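PDB 5XEA: envelope glycoprotein from Thogoto virus, which probably attaches the virus to its host-cell receptor and then drives fusion of the viral and host membranes. Local coordinates for residues N158-S163 with F195-E200; S163-L166 with S170-E173. All coordinates share one frame; numbering follows the deposited sequence.

The two contacts share Ser163 and both use strand 159-165. Contact 1 lies at the earlier part of this strand, where it meets the start of strand 197-209 of another sheet and the loop residue Phe195 just before it. Contact 2 follows further along, where the strand turns back as a hairpin with strand 171-174. Their centres are about 15 Å apart. Contact 1 is buried and apolar, joining two sheets through side chains with no hydrogen bond across. Contact 2 is only partly buried and joins neighbours within one sheet. It relies on backbone hydrogen bonds, a serine-glutamate bond and a small apolar touch. An N-acetylglucosamine lies near each contact, beside Asn158 in contact 1 and beside Leu166 and Ser170 in contact 2.

Contact 1. Residues N158-S163 with F195-E200. With NAG (2-acetamido-2-deoxy-beta-D-glucopyranose), chain F.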
loop_
_atom_site.group_PDB
_atom_site.type_symbol
_atom_site.label_atom_id
_atom_site.label_comp_id
_atom_site.label_asym_id
_atom_site.label_seq_id
_atom_site.Cartn_x
_atom_site.Cartn_y
_atom_site.Cartn_z
ATOM N N ASN B 158 1.215 -29.089 -13.742
ATOM C CA ASN B 158 -0.000 -29.790 -13.333
ATOM C C ASN B 158 0.043 -30.301 -11.897
ATOM O O ASN B 158 -0.770 -31.158 -11.530
ATOM C CB ASN B 158 -0.322 -30.942 -14.290
ATOM C CG ASN B 158 -0.295 -30.508 -15.737
ATOM O OD1 ASN B 158 -0.953 -29.539 -16.112
ATOM N ND2 ASN B 158 0.488 -31.206 -16.557
ATOM N N GLU B 159 0.955 -29.788 -11.063
ATOM C CA GLU B 159 0.909 -30.077 -9.635
ATOM C C GLU B 159 1.118 -28.804 -8.822
ATOM O O GLU B 159 1.790 -27.863 -9.254
ATOM C CB GLU B 159 1.940 -31.147 -9.227
ATOM C CG GLU B 159 1.802 -31.647 -7.770
ATOM C CD GLU B 159 0.341 -31.791 -7.298
ATOM O OE1 GLU B 159 -0.499 -32.348 -8.044
ATOM O OE2 GLU B 159 0.033 -31.332 -6.173
ATOM N N VAL B 160 0.524 -28.794 -7.631
ATOM C CA VAL B 160 0.596 -27.664 -6.718
ATOM C C VAL B 160 1.904 -27.751 -5.944
ATOM O O VAL B 160 2.171 -28.740 -5.252
ATOM C CB VAL B 160 -0.608 -27.649 -5.768
ATOM C CG1 VAL B 160 -0.503 -26.476 -4.799
ATOM C CG2 VAL B 160 -1.903 -27.594 -6.571
ATOM N N LYS B 161 2.725 -26.722 -6.069
ATOM C CA LYS B 161 3.987 -26.644 -5.361
ATOM C C LYS B 161 3.934 -25.497 -4.363
ATOM O O LYS B 161 3.132 -24.564 -4.494
ATOM C CB LYS B 161 5.130 -26.450 -6.353
ATOM C CG LYS B 161 5.291 -27.600 -7.332
ATOM C CD LYS B 161 5.772 -28.850 -6.609
ATOM C CE LYS B 161 6.165 -29.945 -7.592
ATOM N NZ LYS B 161 6.672 -31.152 -6.881
ATOM N N VAL B 162 4.774 -25.584 -3.339
ATOM C CA VAL B 162 4.982 -24.440 -2.462
ATOM C C VAL B 162 5.963 -23.499 -3.144
ATOM O O VAL B 162 6.945 -23.939 -3.752
ATOM C CB VAL B 162 5.486 -24.892 -1.084
ATOM C CG1 VAL B 162 5.962 -23.688 -0.252
ATOM C CG2 VAL B 162 4.405 -25.668 -0.363
ATOM N N SER B 163 5.696 -22.202 -3.074
ATOM C CA SER B 163 6.511 -21.193 -3.746
ATOM C C SER B 163 7.184 -20.355 -2.669
ATOM O O SER B 163 6.547 -19.499 -2.052
ATOM C CB SER B 163 5.651 -20.337 -4.678
ATOM O OG SER B 163 6.422 -19.371 -5.373
ATOM N N PHE B 195 3.542 -28.394 7.319
ATOM C CA PHE B 195 2.141 -28.378 6.921
ATOM C C PHE B 195 1.989 -29.297 5.720
ATOM O O PHE B 195 2.971 -29.707 5.097
ATOM C CB PHE B 195 1.643 -26.958 6.592
ATOM C CG PHE B 195 2.438 -26.247 5.503
ATOM C CD1 PHE B 195 2.256 -26.561 4.160
ATOM C CD2 PHE B 195 3.338 -25.233 5.834
ATOM C CE1 PHE B 195 2.977 -25.904 3.170
ATOM C CE2 PHE B 195 4.062 -24.569 4.851
ATOM C CZ PHE B 195 3.885 -24.905 3.518
ATOM N N GLU B 196 0.741 -29.594 5.387
ATOM C CA GLU B 196 0.427 -30.386 4.210
ATOM C C GLU B 196 -0.510 -29.613 3.295
ATOM O O GLU B 196 -1.288 -28.766 3.744
ATOM C CB GLU B 196 -0.197 -31.725 4.593
ATOM C CG GLU B 196 0.795 -32.693 5.208
ATOM C CD GLU B 196 0.177 -33.532 6.304
ATOM O OE1 GLU B 196 -0.595 -32.973 7.112
ATOM O OE2 GLU B 196 0.457 -34.749 6.353
ATOM N N ILE B 197 -0.400 -29.893 2.003
ATOM C CA ILE B 197 -1.320 -29.336 1.023
ATOM C C ILE B 197 -2.558 -30.222 1.000
ATOM O O ILE B 197 -2.457 -31.439 0.812
ATOM C CB ILE B 197 -0.666 -29.237 -0.364
ATOM C CG1 ILE B 197 0.414 -28.149 -0.354
ATOM C CG2 ILE B 197 -1.708 -28.950 -1.424
ATOM C CD1 ILE B 197 1.181 -28.040 -1.651
ATOM N N GLN B 198 -3.723 -29.613 1.209
ATOM C CA GLN B 198 -4.997 -30.308 1.314
ATOM C C GLN B 198 -5.850 -29.998 0.096
ATOM O O GLN B 198 -5.930 -28.845 -0.338
ATOM C CB GLN B 198 -5.727 -29.887 2.590
ATOM C CG GLN B 198 -4.796 -29.783 3.778
ATOM C CD GLN B 198 -5.487 -29.332 5.042
ATOM O OE1 GLN B 198 -5.948 -28.196 5.143
ATOM N NE2 GLN B 198 -5.555 -30.223 6.023
ATOM N N ARG B 199 -6.488 -31.034 -0.446
ATOM C CA ARG B 199 -7.349 -30.953 -1.619
ATOM C C ARG B 199 -8.812 -30.939 -1.188
ATOM O O ARG B 199 -9.174 -31.514 -0.159
ATOM C CB ARG B 199 -7.067 -32.136 -2.549
ATOM C CG ARG B 199 -7.890 -32.201 -3.814
ATOM C CD ARG B 199 -7.860 -33.607 -4.393
ATOM N NE ARG B 199 -8.787 -33.756 -5.508
ATOM C CZ ARG B 199 -8.414 -33.975 -6.763
ATOM N NH1 ARG B 199 -7.126 -34.080 -7.065
ATOM N NH2 ARG B 199 -9.330 -34.098 -7.717
ATOM N N GLU B 200 -9.656 -30.273 -1.980
ATOM C CA GLU B 200 -11.040 -30.060 -1.576
ATOM C C GLU B 200 -11.864 -29.589 -2.769
ATOM O O GLU B 200 -11.389 -28.786 -3.581
ATOM C CB GLU B 200 -11.112 -29.035 -0.439
ATOM C CG GLU B 200 -12.429 -28.980 0.297
ATOM C CD GLU B 200 -12.399 -27.969 1.431
ATOM O OE1 GLU B 200 -11.486 -27.116 1.435
ATOM O OE2 GLU B 200 -13.276 -28.025 2.320
HETATM C C1 NAG F . -8.333 -29.942 -13.518
HETATM C C2 NAG F . -7.284 -31.049 -13.623
HETATM C C3 NAG F . -7.477 -31.844 -14.909
HETATM C C4 NAG F . -8.911 -32.354 -15.016
HETATM C C5 NAG F . -9.890 -31.194 -14.853
HETATM C C6 NAG F . -11.331 -31.644 -14.803
HETATM C C7 NAG F . -4.989 -30.996 -12.760
HETATM C C8 NAG F . -3.650 -30.332 -12.846
HETATM N N2 NAG F . -5.936 -30.509 -13.566
HETATM O O3 NAG F . -6.541 -32.917 -14.901
HETATM O O4 NAG F . -9.150 -32.949 -16.286
HETATM O O5 NAG F . -9.635 -30.507 -13.622
HETATM O O6 NAG F . -11.634 -32.257 -13.558
HETATM O O7 NAG F . -5.206 -31.927 -11.991
#
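Val160, Val162, Phe195 and Ile197 meet through methyl groups and a ring edge. Ile197 does much of the touching. Its CG1 lies beside the backbone N (chi1 -70°) and the chain then runs straight on (chi2 176°). This carries CD1 across to the other segment. There Ile197 CD1 comes 3.9 Å from Val160 CG1, the two side chains meeting at a slant. The same methyl also packs on the backbone, with Ile197 CD1 3.8 Å from Val160 O. Ile197 CD1 also lies 4.2 Å from Val162 CG2.

Val162 and Phe195 approach from opposite directions. Val162 CG2 meets the rim of the phenyl group near the ring plane, 3.8 Å from Phe195 CE1. Phe195 CG sits between the backbone N and the carbonyl carbon (chi1 57°), which swings the ring towards Val162. The ring of Phe151 lies nearly parallel to that of Phe195.

This is packing between two antiparallel sheets of the gp64-like fold. Strand 159-165 belongs to one and strand 197-209 to the other, with Phe195 in the loop just before the second strand. No hydrogen bond passes between the segments. Tyr33 of strand 24-35 also touches Val160, as do Leu153 and Trp155 of strand 133-156.

At the border of this apolar patch, Glu159 curls back on its own strand. Glu159 OE2 takes a weak bond from Val160 N at 3.0 Å. Beyond it, Asn158 O lies 3.3 Å from C8, the acetyl methyl of the chain F N-acetylglucosamine.

Contact 2. Residues S163-L166 with S170-E173; sequences STLL and STVE. With NAG (2-acetamido-2-deoxy-beta-D-glucopyranose), chain E.
The carboxylate of Glu173 takes two hydroxyl bonds on one oxygen. Ser163 OG donates to the anti lone pair of Glu173 OE1, a short bond of 2.5 Å. Thr171 OG1 donates to the syn lone pair of the same oxygen. Both arrive at the edge of the group rather than over a face, which should limit its rotation. With chi1 at -178°, the Ser163 hydroxyl extends away from its own N, and the Glu173 chain bends at chi2 (70°) to bring OE1 to it.

Leu165 shares this face of the sheet. Leu165 CD2 lies alongside Thr171 CG2 at 3.8 Å.

The backbones form an antiparallel beta hairpin. Thr164 and Val172 are a hydrogen-bonded pair, with Thr164 N bound to Val172 O and Val172 N to Thr164 O. Nearer the turn, Leu166 N bonds to Ser170 O at 3.0 Å. A water there donates to Leu166 O and Ser170 O. On the face that holds Val172, Leu166 CD1 packs on Val172 CG2 at 3.8 Å. Leu166 CD1 also meets C5 of the chain E N-acetylglucosamine at 3.5 Å. Thr164 OG1 bonds with Glu40 and His174.

Strand 133-156 runs beside strand 159-165 in the same sheet, and its Gln154 touches Ser163 and Glu173. On the Val172 face, Leu180 and Trp182 of strand 180-184 pack against the hairpin.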
loop_
_atom_site.group_PDB
_atom_site.type_symbol
_atom_site.label_atom_id
_atom_site.label_comp_id
_atom_site.label_asym_id
_atom_site.label_seq_id
_atom_site.Cartn_x
_atom_site.Cartn_y
_atom_site.Cartn_z
ATOM N N SER B 163 5.696 -22.202 -3.074
ATOM C CA SER B 163 6.511 -21.193 -3.746
ATOM C C SER B 163 7.184 -20.355 -2.669
ATOM O O SER B 163 6.547 -19.499 -2.052
ATOM C CB SER B 163 5.651 -20.337 -4.678
ATOM O OG SER B 163 6.422 -19.371 -5.373
ATOM N N THR B 164 8.469 -20.616 -2.447
ATOM C CA THR B 164 9.243 -19.899 -1.450
ATOM C C THR B 164 9.711 -18.576 -2.036
ATOM O O THR B 164 10.235 -18.531 -3.154
ATOM C CB THR B 164 10.420 -20.759 -0.991
ATOM O OG1 THR B 164 9.930 -21.748 -0.081
ATOM C CG2 THR B 164 11.541 -19.904 -0.311
ATOM N N LEU B 165 9.492 -17.501 -1.287
ATOM C CA LEU B 165 9.684 -16.142 -1.775
ATOM C C LEU B 165 11.044 -15.633 -1.311
ATOM O O LEU B 165 11.304 -15.546 -0.105
ATOM C CB LEU B 165 8.548 -15.242 -1.276
ATOM C CG LEU B 165 7.137 -15.804 -1.563
ATOM C CD1 LEU B 165 6.038 -14.921 -1.003
ATOM C CD2 LEU B 165 6.945 -15.963 -3.043
ATOM N N LEU B 166 11.902 -15.315 -2.254
ATOM C CA LEU B 166 13.211 -14.847 -1.816
ATOM C C LEU B 166 13.261 -13.321 -1.823
ATOM O O LEU B 166 12.517 -12.677 -2.566
ATOM C CB LEU B 166 14.308 -15.411 -2.728
ATOM C CG LEU B 166 14.393 -16.938 -2.855
ATOM C CD1 LEU B 166 15.478 -17.343 -3.853
ATOM C CD2 LEU B 166 14.645 -17.603 -1.508
ATOM N N SER B 170 13.101 -13.394 -6.796
ATOM C CA SER B 170 12.989 -14.730 -7.350
ATOM C C SER B 170 12.176 -15.632 -6.419
ATOM O O SER B 170 11.929 -15.314 -5.253
ATOM C CB SER B 170 14.381 -15.319 -7.589
ATOM O OG SER B 170 15.066 -14.556 -8.565
ATOM N N THR B 171 11.747 -16.769 -6.951
ATOM C CA THR B 171 11.014 -17.749 -6.164
ATOM C C THR B 171 11.546 -19.146 -6.451
ATOM O O THR B 171 12.051 -19.423 -7.542
ATOM C CB THR B 171 9.506 -17.718 -6.463
ATOM O OG1 THR B 171 9.285 -18.099 -7.827
ATOM C CG2 THR B 171 8.930 -16.318 -6.225
ATOM N N VAL B 172 11.394 -20.030 -5.464
ATOM C CA VAL B 172 11.784 -21.430 -5.581
ATOM C C VAL B 172 10.552 -22.288 -5.336
ATOM O O VAL B 172 9.975 -22.259 -4.242
ATOM C CB VAL B 172 12.902 -21.801 -4.591
ATOM C CG1 VAL B 172 13.370 -23.231 -4.842
ATOM C CG2 VAL B 172 14.066 -20.819 -4.701
ATOM N N GLU B 173 10.170 -23.072 -6.334
ATOM C CA GLU B 173 8.997 -23.933 -6.235
ATOM C C GLU B 173 9.421 -25.343 -5.839
ATOM O O GLU B 173 10.353 -25.908 -6.420
ATOM C CB GLU B 173 8.215 -23.943 -7.545
ATOM C CG GLU B 173 7.286 -22.733 -7.694
ATOM C CD GLU B 173 8.045 -21.430 -7.909
ATOM O OE1 GLU B 173 7.914 -20.501 -7.079
ATOM O OE2 GLU B 173 8.779 -21.344 -8.912
HETATM C C1 NAG E . 18.165 -14.489 -5.845
HETATM C C2 NAG E . 19.137 -14.746 -7.004
HETATM C C3 NAG E . 19.467 -16.240 -7.125
HETATM C C4 NAG E . 19.898 -16.826 -5.786
HETATM C C5 NAG E . 18.809 -16.518 -4.758
HETATM C C6 NAG E . 19.121 -16.970 -3.352
HETATM C C7 NAG E . 18.973 -13.115 -8.830
HETATM C C8 NAG E . 18.290 -12.758 -10.112
HETATM N N2 NAG E . 18.576 -14.251 -8.251
HETATM O O3 NAG E . 20.488 -16.422 -8.100
HETATM O O4 NAG E . 20.103 -18.228 -5.949
HETATM O O5 NAG E . 18.649 -15.099 -4.670
HETATM O O6 NAG E . 19.951 -16.024 -2.694
HETATM O O7 NAG E . 19.849 -12.407 -8.340
HETATM O O HOH W 1 10.070 -13.204 -3.874
#